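PDB 5F7U: cycloalternan-forming enzyme from Listeria monocytogenes serovar 1/2a, which belongs to glycoside hydrolase family 31, joining a TIM-barrel domain to several beta domains, and carries glucose units at several separate sites. Local coordinates for residues A[34-45]-A[75-86]. The protein carries 1 engineered substitution. Sequence-based numbering, arbitrary orientation.
Sequences EDVILNITTWPI and NNTYWKADLGKF. With GLC (alpha-D-glucopyranose), chain E.
Asn-76, on strand 76-84, bonds at once to Thr-41 of strand 36-43 and to a bound glucose. Its CB rests 3.3 Å from Thr-41 OG1. With CG anti to the carbonyl carbon (chi1 -69°), the amide comes back toward strand 36-43, and CG touches both Thr-41 OG1 and sugar O3. At the tip the two branches divide the work: OD1 accepts from O2 of the glucose at 2.6 Å, while ND2 gives one bond to sugar O3 and another to Thr-41 OG1 at 2.9 Å. The latter is nearly straight (167°) and lies in the amide plane, which helps fix the amide's rotation. Asparagine suits this place by offering donor and acceptor together.

Thr-41 is the second shell, where a threonine hydroxyl can accept and donate together. OG1, swung anti to the backbone N (chi1 -164°) and thereby turned to strand 76-84, receives that amide N-H and donates to Thr-77 O from above the carbonyl plane; it also lies 3.4 Å above the Tyr-78 ring plane, toward the rim. Trp-43 offers one broad indole face to the sugar's C-H surface, glucose C2 lying 3.5 Å above the ring plane toward the rim. Another glucose also touches this side chain, Asn-75 ND2 adds a weak bond to O2, and Tyr-8 completes the pocket.

The face opposite Thr-41 and Tyr-78 is largely apolar. Leu-38, Ile-40 and Ala-81 pack there toward strands 49-57 and 91-100, and Trp-79 NE1 reaches along its ring plane to Thr-42 OG1 (2.9 Å), a hydroxyl also bonded to Gln-49. On the Asn-39 side, Lys-80 has the length to reach the neighbouring strand, bending at its last torsion to bring NZ within 2.8 Å of Asn-39 OD1, on a lone pair.

Regular antiparallel pairing of Leu-38 to Thr-42 with Ala-81 to Thr-77 runs up to the sugar-binding end. A flat tryptophan against a sugar whose hydroxyls are gripped by amides is characteristic of carbohydrate-binding sites, here in the E-set-like N-terminal beta domain.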
loop_
_atom_site.group_PDB
_atom_site.type_symbol
_atom_site.label_atom_id
_atom_site.label_comp_id
_atom_site.label_asym_id
_atom_site.label_seq_id
_atom_site.Cartn_x
_atom_site.Cartn_y
_atom_site.Cartn_z
ATOM N N GLU A 34 27.647 21.223 -23.112
ATOM C CA GLU A 34 26.557 20.558 -23.843
ATOM C C GLU A 34 26.115 21.356 -25.061
ATOM O O GLU A 34 25.772 22.534 -24.963
ATOM C CB GLU A 34 25.350 20.273 -22.932
ATOM C CG GLU A 34 25.703 19.354 -21.770
ATOM C CD GLU A 34 24.508 18.991 -20.907
ATOM O OE1 GLU A 34 23.566 19.814 -20.789
ATOM O OE2 GLU A 34 24.534 17.894 -20.300
ATOM N N ASP A 35 26.113 20.695 -26.212
ATOM C CA ASP A 35 25.603 21.305 -27.428
ATOM C C ASP A 35 24.097 21.587 -27.322
ATOM O O ASP A 35 23.330 20.717 -26.917
ATOM C CB ASP A 35 25.900 20.409 -28.630
ATOM C CG ASP A 35 25.443 21.025 -29.914
ATOM O OD1 ASP A 35 25.807 22.201 -30.144
ATOM O OD2 ASP A 35 24.732 20.349 -30.692
ATOM N N VAL A 36 23.693 22.811 -27.669
ATOM C CA VAL A 36 22.305 23.264 -27.491
ATOM C C VAL A 36 21.637 23.358 -28.858
ATOM O O VAL A 36 22.081 24.113 -29.732
ATOM C CB VAL A 36 22.226 24.613 -26.753
ATOM C CG1 VAL A 36 20.767 25.064 -26.570
ATOM C CG2 VAL A 36 22.941 24.529 -25.401
ATOM N N ILE A 37 20.587 22.559 -29.033
ATOM C CA ILE A 37 19.789 22.555 -30.263
ATOM C C ILE A 37 18.407 23.133 -30.013
ATOM O O ILE A 37 17.750 22.796 -29.010
ATOM C CB ILE A 37 19.629 21.115 -30.833
ATOM C CG1 ILE A 37 21.005 20.481 -31.129
ATOM C CG2 ILE A 37 18.719 21.086 -32.078
ATOM C CD1 ILE A 37 21.807 21.163 -32.220
ATOM N N LEU A 38 17.960 23.972 -30.943
ATOM C CA LEU A 38 16.603 24.518 -30.918
ATOM C C LEU A 38 15.773 23.945 -32.051
ATOM O O LEU A 38 16.125 24.077 -33.229
ATOM C CB LEU A 38 16.620 26.044 -31.000
ATOM C CG LEU A 38 17.587 26.808 -30.112
ATOM C CD1 LEU A 38 17.493 28.292 -30.476
ATOM C CD2 LEU A 38 17.279 26.605 -28.632
ATOM N N ASN A 39 14.674 23.303 -31.679
ATOM C CA ASN A 39 13.724 22.775 -32.659
ATOM C C ASN A 39 12.605 23.779 -32.884
ATOM O O ASN A 39 11.938 24.182 -31.940
ATOM C CB ASN A 39 13.192 21.424 -32.195
ATOM C CG ASN A 39 14.300 20.403 -32.086
ATOM O OD1 ASN A 39 14.809 19.947 -33.103
ATOM N ND2 ASN A 39 14.730 20.092 -30.855
ATOM N N ILE A 40 12.424 24.169 -34.143
ATOM C CA ILE A 40 11.502 25.256 -34.520
ATOM C C ILE A 40 10.573 24.780 -35.630
ATOM O O ILE A 40 11.017 24.065 -36.524
ATOM C CB ILE A 40 12.332 26.471 -35.026
ATOM C CG1 ILE A 40 13.339 26.909 -33.945
ATOM C CG2 ILE A 40 11.432 27.632 -35.466
ATOM C CD1 ILE A 40 14.528 27.698 -34.511
ATOM N N THR A 41 9.291 25.178 -35.591
ATOM C CA THR A 41 8.380 24.838 -36.696
ATOM C C THR A 41 7.873 26.081 -37.395
ATOM O O THR A 41 7.748 27.140 -36.770
ATOM C CB THR A 41 7.208 23.912 -36.260
ATOM O OG1 THR A 41 6.572 23.315 -37.403
ATOM C CG2 THR A 41 6.165 24.630 -35.415
ATOM N N THR A 42 7.637 25.944 -38.699
ATOM C CA THR A 42 6.923 26.973 -39.459
ATOM C C THR A 42 5.811 26.293 -40.251
ATOM O O THR A 42 5.879 25.088 -40.513
ATOM C CB THR A 42 7.866 27.696 -40.442
ATOM O OG1 THR A 42 8.510 26.727 -41.301
ATOM C CG2 THR A 42 8.913 28.494 -39.666
ATOM N N TRP A 43 4.799 27.065 -40.643
ATOM C CA TRP A 43 3.711 26.552 -41.470
ATOM C C TRP A 43 3.152 27.719 -42.295
ATOM O O TRP A 43 3.275 28.866 -41.851
ATOM C CB TRP A 43 2.608 25.929 -40.607
ATOM C CG TRP A 43 1.948 26.894 -39.671
ATOM C CD1 TRP A 43 0.780 27.592 -39.894
ATOM C CD2 TRP A 43 2.406 27.274 -38.375
ATOM N NE1 TRP A 43 0.490 28.380 -38.801
ATOM C CE2 TRP A 43 1.468 28.207 -37.855
ATOM C CE3 TRP A 43 3.524 26.927 -37.595
ATOM C CZ2 TRP A 43 1.608 28.785 -36.585
ATOM C CZ3 TRP A 43 3.669 27.512 -36.322
ATOM C CH2 TRP A 43 2.713 28.434 -35.839
ATOM N N PRO A 44 2.565 27.462 -43.468
ATOM C CA PRO A 44 2.527 26.144 -44.111
ATOM C C PRO A 44 3.874 25.810 -44.755
ATOM O O PRO A 44 4.791 26.650 -44.744
ATOM C CB PRO A 44 1.454 26.329 -45.196
ATOM C CG PRO A 44 1.620 27.758 -45.607
ATOM C CD PRO A 44 1.962 28.499 -44.338
ATOM N N ILE A 45 3.995 24.599 -45.304
ATOM C CA ILE A 45 5.190 24.218 -46.050
ATOM C C ILE A 45 5.259 25.051 -47.326
ATOM O O ILE A 45 4.315 25.058 -48.141
ATOM C CB ILE A 45 5.233 22.701 -46.376
ATOM C CG1 ILE A 45 5.242 21.856 -45.085
ATOM C CG2 ILE A 45 6.454 22.370 -47.229
ATOM C CD1 ILE A 45 4.798 20.420 -45.303
ATOM N N ASN A 75 1.113 19.938 -42.001
ATOM C CA ASN A 75 1.134 21.300 -42.535
ATOM C C ASN A 75 2.439 22.076 -42.251
ATOM O O ASN A 75 2.531 23.289 -42.565
ATOM C CB ASN A 75 -0.065 22.066 -41.952
ATOM C CG ASN A 75 -0.307 23.405 -42.632
ATOM O OD1 ASN A 75 -0.308 23.503 -43.858
ATOM N ND2 ASN A 75 -0.536 24.442 -41.829
ATOM N N ASN A 76 3.438 21.393 -41.672
ATOM C CA ASN A 76 4.581 22.059 -41.035
ATOM C C ASN A 76 5.956 21.616 -41.511
ATOM O O ASN A 76 6.158 20.460 -41.908
ATOM C CB ASN A 76 4.541 21.822 -39.519
ATOM C CG ASN A 76 3.405 22.540 -38.836
ATOM O OD1 ASN A 76 2.238 22.404 -39.207
ATOM N ND2 ASN A 76 3.744 23.320 -37.831
ATOM N N THR A 77 6.895 22.559 -41.453
ATOM C CA THR A 77 8.317 22.267 -41.569
ATOM C C THR A 77 8.959 22.393 -40.200
ATOM O O THR A 77 8.640 23.310 -39.422
ATOM C CB THR A 77 9.008 23.220 -42.571
ATOM O OG1 THR A 77 8.363 23.087 -43.831
ATOM C CG2 THR A 77 10.493 22.846 -42.762
ATOM N N TYR A 78 9.873 21.475 -39.915
ATOM C CA TYR A 78 10.599 21.461 -38.647
ATOM C C TYR A 78 12.053 21.694 -38.962
ATOM O O TYR A 78 12.581 21.148 -39.949
ATOM C CB TYR A 78 10.366 20.129 -37.901
ATOM C CG TYR A 78 8.938 20.019 -37.447
ATOM C CD1 TYR A 78 7.955 19.502 -38.294
ATOM C CD2 TYR A 78 8.558 20.462 -36.173
ATOM C CE1 TYR A 78 6.634 19.412 -37.892
ATOM C CE2 TYR A 78 7.239 20.388 -35.762
ATOM C CZ TYR A 78 6.290 19.868 -36.619
ATOM O OH TYR A 78 4.981 19.813 -36.212
ATOM N N TRP A 79 12.665 22.545 -38.154
ATOM C CA TRP A 79 14.012 23.066 -38.363
ATOM C C TRP A 79 14.845 22.896 -37.090
ATOM O O TRP A 79 14.290 22.908 -35.982
ATOM C CB TRP A 79 13.942 24.575 -38.660
ATOM C CG TRP A 79 12.974 25.010 -39.730
ATOM C CD1 TRP A 79 11.625 25.172 -39.609
ATOM C CD2 TRP A 79 13.306 25.404 -41.074
ATOM N NE1 TRP A 79 11.086 25.615 -40.799
ATOM C CE2 TRP A 79 12.094 25.767 -41.713
ATOM C CE3 TRP A 79 14.512 25.481 -41.800
ATOM C CZ2 TRP A 79 12.040 26.187 -43.054
ATOM C CZ3 TRP A 79 14.464 25.896 -43.143
ATOM C CH2 TRP A 79 13.229 26.261 -43.748
ATOM N N LYS A 80 16.162 22.737 -37.257
ATOM C CA LYS A 80 17.097 22.680 -36.133
ATOM C C LYS A 80 18.104 23.806 -36.218
ATOM O O LYS A 80 18.779 23.969 -37.248
ATOM C CB LYS A 80 17.847 21.339 -36.080
ATOM C CG LYS A 80 17.006 20.193 -35.570
ATOM C CD LYS A 80 17.851 18.929 -35.437
ATOM C CE LYS A 80 17.018 17.770 -34.885
ATOM N NZ LYS A 80 16.688 17.901 -33.436
ATOM N N ALA A 81 18.195 24.574 -35.135
ATOM C CA ALA A 81 19.208 25.624 -34.997
ATOM C C ALA A 81 20.202 25.192 -33.932
ATOM O O ALA A 81 19.797 24.842 -32.814
ATOM C CB ALA A 81 18.555 26.939 -34.614
ATOM N N ASP A 82 21.491 25.211 -34.285
ATOM C CA ASP A 82 22.552 24.748 -33.380
ATOM C C ASP A 82 23.274 25.947 -32.780
ATOM O O ASP A 82 23.944 26.682 -33.493
ATOM C CB ASP A 82 23.541 23.844 -34.141
ATOM C CG ASP A 82 24.580 23.195 -33.234
ATOM O OD1 ASP A 82 24.543 23.384 -31.999
ATOM O OD2 ASP A 82 25.444 22.469 -33.771
ATOM N N LEU A 83 23.121 26.152 -31.467
ATOM C CA LEU A 83 23.755 27.275 -30.784
ATOM C C LEU A 83 25.188 26.983 -30.338
ATOM O O LEU A 83 25.916 27.892 -29.917
ATOM C CB LEU A 83 22.919 27.713 -29.568
ATOM C CG LEU A 83 21.520 28.285 -29.814
ATOM C CD1 LEU A 83 20.884 28.636 -28.474
ATOM C CD2 LEU A 83 21.555 29.515 -30.712
ATOM N N GLY A 84 25.591 25.720 -30.440
ATOM C CA GLY A 84 26.878 25.277 -29.931
ATOM C C GLY A 84 26.850 25.009 -28.435
ATOM O O GLY A 84 25.769 24.886 -27.823
ATOM N N LYS A 85 28.043 24.913 -27.853
ATOM C CA LYS A 85 28.229 24.610 -26.424
ATOM C C LYS A 85 28.596 25.864 -25.661
ATOM O O LYS A 85 29.104 26.825 -26.246
ATOM C CB LYS A 85 29.395 23.643 -26.217
ATOM C CG LYS A 85 29.258 22.277 -26.838
ATOM C CD LYS A 85 30.647 21.655 -26.884
ATOM C CE LYS A 85 30.584 20.210 -27.350
ATOM N NZ LYS A 85 31.952 19.718 -27.682
ATOM N N PHE A 86 28.397 25.831 -24.345
ATOM C CA PHE A 86 28.626 26.992 -23.500
ATOM C C PHE A 86 29.405 26.664 -22.236
ATOM O O PHE A 86 29.600 25.489 -21.897
ATOM C CB PHE A 86 27.281 27.654 -23.167
ATOM C CG PHE A 86 26.564 28.136 -24.377
ATOM C CD1 PHE A 86 26.943 29.328 -24.994
ATOM C CD2 PHE A 86 25.524 27.375 -24.938
ATOM C CE1 PHE A 86 26.300 29.763 -26.156
ATOM C CE2 PHE A 86 24.877 27.807 -26.092
ATOM C CZ PHE A 86 25.263 29.004 -26.696
HETATM C C1 GLC E . -1.547 25.357 -37.932
HETATM C C2 GLC E . -0.154 24.710 -37.820
HETATM C C3 GLC E . 0.179 24.347 -36.369
HETATM C C4 GLC E . 0.041 25.561 -35.441
HETATM C C5 GLC E . -1.355 26.194 -35.596
HETATM C C6 GLC E . -1.479 27.517 -34.845
HETATM O O1 GLC E . -2.583 24.383 -37.762
HETATM O O2 GLC E . -0.064 23.563 -38.676
HETATM O O3 GLC E . 1.507 23.829 -36.271
HETATM O O4 GLC E . 0.242 25.132 -34.088
HETATM O O5 GLC E . -1.705 26.430 -36.979
HETATM O O6 GLC E . -2.861 27.759 -34.570
HETATM O O HOH W 1 26.360 24.380 -23.020
HETATM O O HOH W 2 1.703 22.844 -45.816
#